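Local coordinates for protein putative sporulation-specific glycosylase YdhD (Bacillus subtilis subsp. subtilis str. 168, PDB 3CZ8) that probably hydrolyses glycosidic bonds of a polysaccharide during sporulation, the present piece being its family 18 glycosyl hydrolase domain, at residues R203-T208 with I217-P222. The protein carries 1 engineered substitution. Sequence-based numbering, arbitrary orientation.
Sequences RTIEFT and IIIGVP
Two van der Waals contacts, Ile205 with Ile219 and the methyl of Thr208 with Ile217, join the last turns of helix 198-208 to the strand that follows it, with no hydrogen bond between them. In the first, the two isoleucines cross at about a right angle, and CG1 of Ile205 meets CD1 of Ile219 at 3.9 Å. In the second, the side chains run past each other in opposite directions: in one of two conformers modelled for Ile217, its CD1 lies 3.8 Å from CG2 of Thr208, so this contact is less certain than the other. OG1 of Thr208 sits beside the backbone N (chi1 -43°), which puts the methyl anti to that N.

The polar bonding stays inside the helix. Thr208 OG1 donates to Thr204 O at a short 2.5 Å, from above the carbonyl plane, while Thr208 N reaches the same oxygen from the opposite face, so one carbonyl takes both donors. A valine in its place, with a methyl where OG1 stands, would probably be pressed against Thr204 O and disturb the helix there.

All four touching residues are buried. Helix 198-208 is the crossover between parallel strands 177-181 and 217-220, a beta-alpha-beta unit of the family's TIM barrel. Ile180 of the former strand packs against both Thr208 and Ile217, while helix 285-297 packs on the other pair, Ile294 touching Ile205 and Val295 touching Ile219.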
ATOM      1  N   ARG A 203      11.442 -23.991  10.496  1.00 30.50           N
ATOM      2  CA  ARG A 203      10.553 -25.101  10.840  1.00 41.21           C
ATOM      3  C   ARG A 203       9.462 -25.339   9.798  1.00 40.66           C
ATOM      4  O   ARG A 203       9.160 -26.488   9.480  1.00 48.00           O
ATOM      5  CB  ARG A 203       9.914 -24.873  12.210  1.00 44.99           C
ATOM      6  CG  ARG A 203      10.806 -25.200  13.390  1.00 49.24           C
ATOM      7  CD  ARG A 203      10.210 -24.649  14.676  1.00 63.49           C
ATOM      8  NE  ARG A 203      11.054 -24.925  15.839  1.00 99.83           N
ATOM      9  CZ  ARG A 203      12.057 -24.151  16.253  1.00110.50           C
ATOM     10  NH1 ARG A 203      12.366 -23.033  15.606  1.00109.31           N
ATOM     11  NH2 ARG A 203      12.757 -24.500  17.324  1.00115.98           N
ATOM     12  N   THR A 204       8.883 -24.251   9.281  1.00 42.45           N
ATOM     13  CA  THR A 204       7.854 -24.311   8.234  1.00 31.63           C
ATOM     14  C   THR A 204       8.407 -24.956   6.966  1.00 31.37           C
ATOM     15  O   THR A 204       7.783 -25.865   6.412  1.00 42.48           O
ATOM     16  CB  THR A 204       7.284 -22.904   7.909  1.00 29.16           C
ATOM     17  OG1 THR A 204       6.724 -22.334   9.097  1.00 36.02           O
ATOM     18  CG2 THR A 204       6.201 -22.973   6.833  1.00 37.95           C
ATOM     19  N   ILE A 205       9.584 -24.497   6.537  1.00 34.17           N
ATOM     20  CA  ILE A 205      10.266 -25.043   5.362  1.00 31.50           C
ATOM     21  C   ILE A 205      10.568 -26.540   5.548  1.00 46.68           C
ATOM     22  O   ILE A 205      10.240 -27.352   4.679  1.00 45.69           O
ATOM     23  CB  ILE A 205      11.553 -24.240   5.024  1.00 32.85           C
ATOM     24  CG1 ILE A 205      11.193 -22.861   4.452  1.00 29.18           C
ATOM     25  CG2 ILE A 205      12.417 -24.977   4.002  1.00 22.42           C
ATOM     26  CD1 ILE A 205      12.362 -21.886   4.409  1.00 37.22           C
ATOM     27  N   GLU A 206      11.131 -26.886   6.710  1.00 40.53           N
ATOM     28  CA  GLU A 206      11.535 -28.255   7.048  1.00 36.67           C
ATOM     29  C   GLU A 206      10.357 -29.226   7.006  1.00 36.54           C
ATOM     30  O   GLU A 206      10.494 -30.357   6.535  1.00 39.02           O
ATOM     31  CB  GLU A 206      12.186 -28.282   8.437  1.00 29.27           C
ATOM     32  CG  GLU A 206      13.430 -29.161   8.543  1.00 56.32           C
ATOM     33  CD  GLU A 206      14.715 -28.386   8.307  1.00 55.34           C
ATOM     34  OE1 GLU A 206      14.995 -27.437   9.070  1.00 68.19           O
ATOM     35  OE2 GLU A 206      15.455 -28.734   7.367  1.00 59.53           O
ATOM     36  N   PHE A 207       9.205 -28.763   7.489  1.00 33.63           N
ATOM     37  CA  PHE A 207       7.951 -29.506   7.433  1.00 37.12           C
ATOM     38  C   PHE A 207       7.422 -29.635   5.998  1.00 44.60           C
ATOM     39  O   PHE A 207       6.850 -30.667   5.636  1.00 47.74           O
ATOM     40  CB  PHE A 207       6.921 -28.822   8.340  1.00 41.52           C
ATOM     41  CG  PHE A 207       5.542 -29.426   8.289  1.00 50.03           C
ATOM     42  CD1 PHE A 207       5.254 -30.600   8.982  1.00 44.00           C
ATOM     43  CD2 PHE A 207       4.518 -28.797   7.582  1.00 39.62           C
ATOM     44  CE1 PHE A 207       3.978 -31.155   8.949  1.00 23.09           C
ATOM     45  CE2 PHE A 207       3.240 -29.340   7.546  1.00 35.40           C
ATOM     46  CZ  PHE A 207       2.968 -30.522   8.235  1.00 37.91           C
ATOM     47  N   THR A 208       7.627 -28.596   5.190  1.00 39.56           N
ATOM     48  CA  THR A 208       7.119 -28.559   3.815  1.00 35.98           C
ATOM     49  C   THR A 208       7.958 -29.364   2.805  1.00 33.29           C
ATOM     50  O   THR A 208       7.409 -30.040   1.936  1.00 31.21           O
ATOM     51  CB  THR A 208       6.958 -27.103   3.309  1.00 37.11           C
ATOM     52  OG1 THR A 208       6.382 -26.299   4.342  1.00 34.85           O
ATOM     53  CG2 THR A 208       6.042 -27.059   2.106  1.00 31.65           C
ATOM     54  N   ILE A 217       7.581 -24.416  -4.043  1.00 33.36           N
ATOM     55  CA  ILE A 217       7.446 -23.679  -2.786  0.50 28.03           C
ATOM     56  C   ILE A 217       7.846 -22.208  -2.908  1.00 34.51           C
ATOM     57  O   ILE A 217       8.986 -21.893  -3.248  1.00 33.28           O
ATOM     58  CB  ILE A 217       8.262 -24.350  -1.640  0.50 27.86           C
ATOM     59  CG1 ILE A 217       7.846 -25.816  -1.457  0.50 15.77           C
ATOM     60  CG2 ILE A 217       8.093 -23.582  -0.333  0.50 24.20           C
ATOM     61  CD1 ILE A 217       8.757 -26.621  -0.528  0.50 17.44           C
ATOM     62  N   ILE A 218       6.898 -21.323  -2.611  1.00 30.16           N
ATOM     63  CA  ILE A 218       7.152 -19.889  -2.575  1.00 29.23           C
ATOM     64  C   ILE A 218       6.901 -19.415  -1.145  1.00 27.29           C
ATOM     65  O   ILE A 218       5.828 -19.654  -0.593  1.00 23.35           O
ATOM     66  CB  ILE A 218       6.261 -19.120  -3.600  1.00 35.02           C
ATOM     67  CG1 ILE A 218       6.683 -19.430  -5.045  1.00 36.75           C
ATOM     68  CG2 ILE A 218       6.318 -17.616  -3.376  1.00 26.30           C
ATOM     69  CD1 ILE A 218       5.933 -20.564  -5.711  1.00 23.82           C
ATOM     70  N   ILE A 219       7.903 -18.783  -0.535  1.00 24.64           N
ATOM     71  CA  ILE A 219       7.748 -18.213   0.811  1.00 27.68           C
ATOM     72  C   ILE A 219       7.240 -16.761   0.750  1.00 25.59           C
ATOM     73  O   ILE A 219       7.967 -15.849   0.355  1.00 28.00           O
ATOM     74  CB  ILE A 219       9.055 -18.324   1.651  1.00 28.46           C
ATOM     75  CG1 ILE A 219       9.577 -19.772   1.694  1.00 29.52           C
ATOM     76  CG2 ILE A 219       8.857 -17.759   3.064  1.00 27.90           C
ATOM     77  CD1 ILE A 219       8.614 -20.814   2.304  1.00 25.77           C
ATOM     78  N   GLY A 220       5.978 -16.564   1.119  1.00 29.27           N
ATOM     79  CA  GLY A 220       5.391 -15.227   1.192  1.00 31.24           C
ATOM     80  C   GLY A 220       5.915 -14.438   2.381  1.00 35.28           C
ATOM     81  O   GLY A 220       6.032 -14.974   3.480  1.00 28.79           O
ATOM     82  N   VAL A 221       6.241 -13.166   2.154  1.00 35.00           N
ATOM     83  CA  VAL A 221       6.730 -12.280   3.221  1.00 29.96           C
ATOM     84  C   VAL A 221       5.582 -11.417   3.805  1.00 37.20           C
ATOM     85  O   VAL A 221       4.546 -11.252   3.146  1.00 32.49           O
ATOM     86  CB  VAL A 221       7.929 -11.406   2.747  1.00 30.71           C
ATOM     87  CG1 VAL A 221       9.097 -12.280   2.247  1.00 27.42           C
ATOM     88  CG2 VAL A 221       7.504 -10.372   1.716  1.00 32.95           C
ATOM     89  N   PRO A 222       5.743 -10.900   5.051  1.00 29.20           N
ATOM     90  CA  PRO A 222       4.678 -10.108   5.687  1.00 33.31           C
ATOM     91  C   PRO A 222       4.218  -8.886   4.898  1.00 27.27           C
ATOM     92  O   PRO A 222       5.023  -8.197   4.273  1.00 29.58           O
ATOM     93  CB  PRO A 222       5.312  -9.649   7.002  1.00 24.32           C
ATOM     94  CG  PRO A 222       6.375 -10.616   7.268  1.00 33.36           C
ATOM     95  CD  PRO A 222       6.904 -11.048   5.952  1.00 29.96           C
TER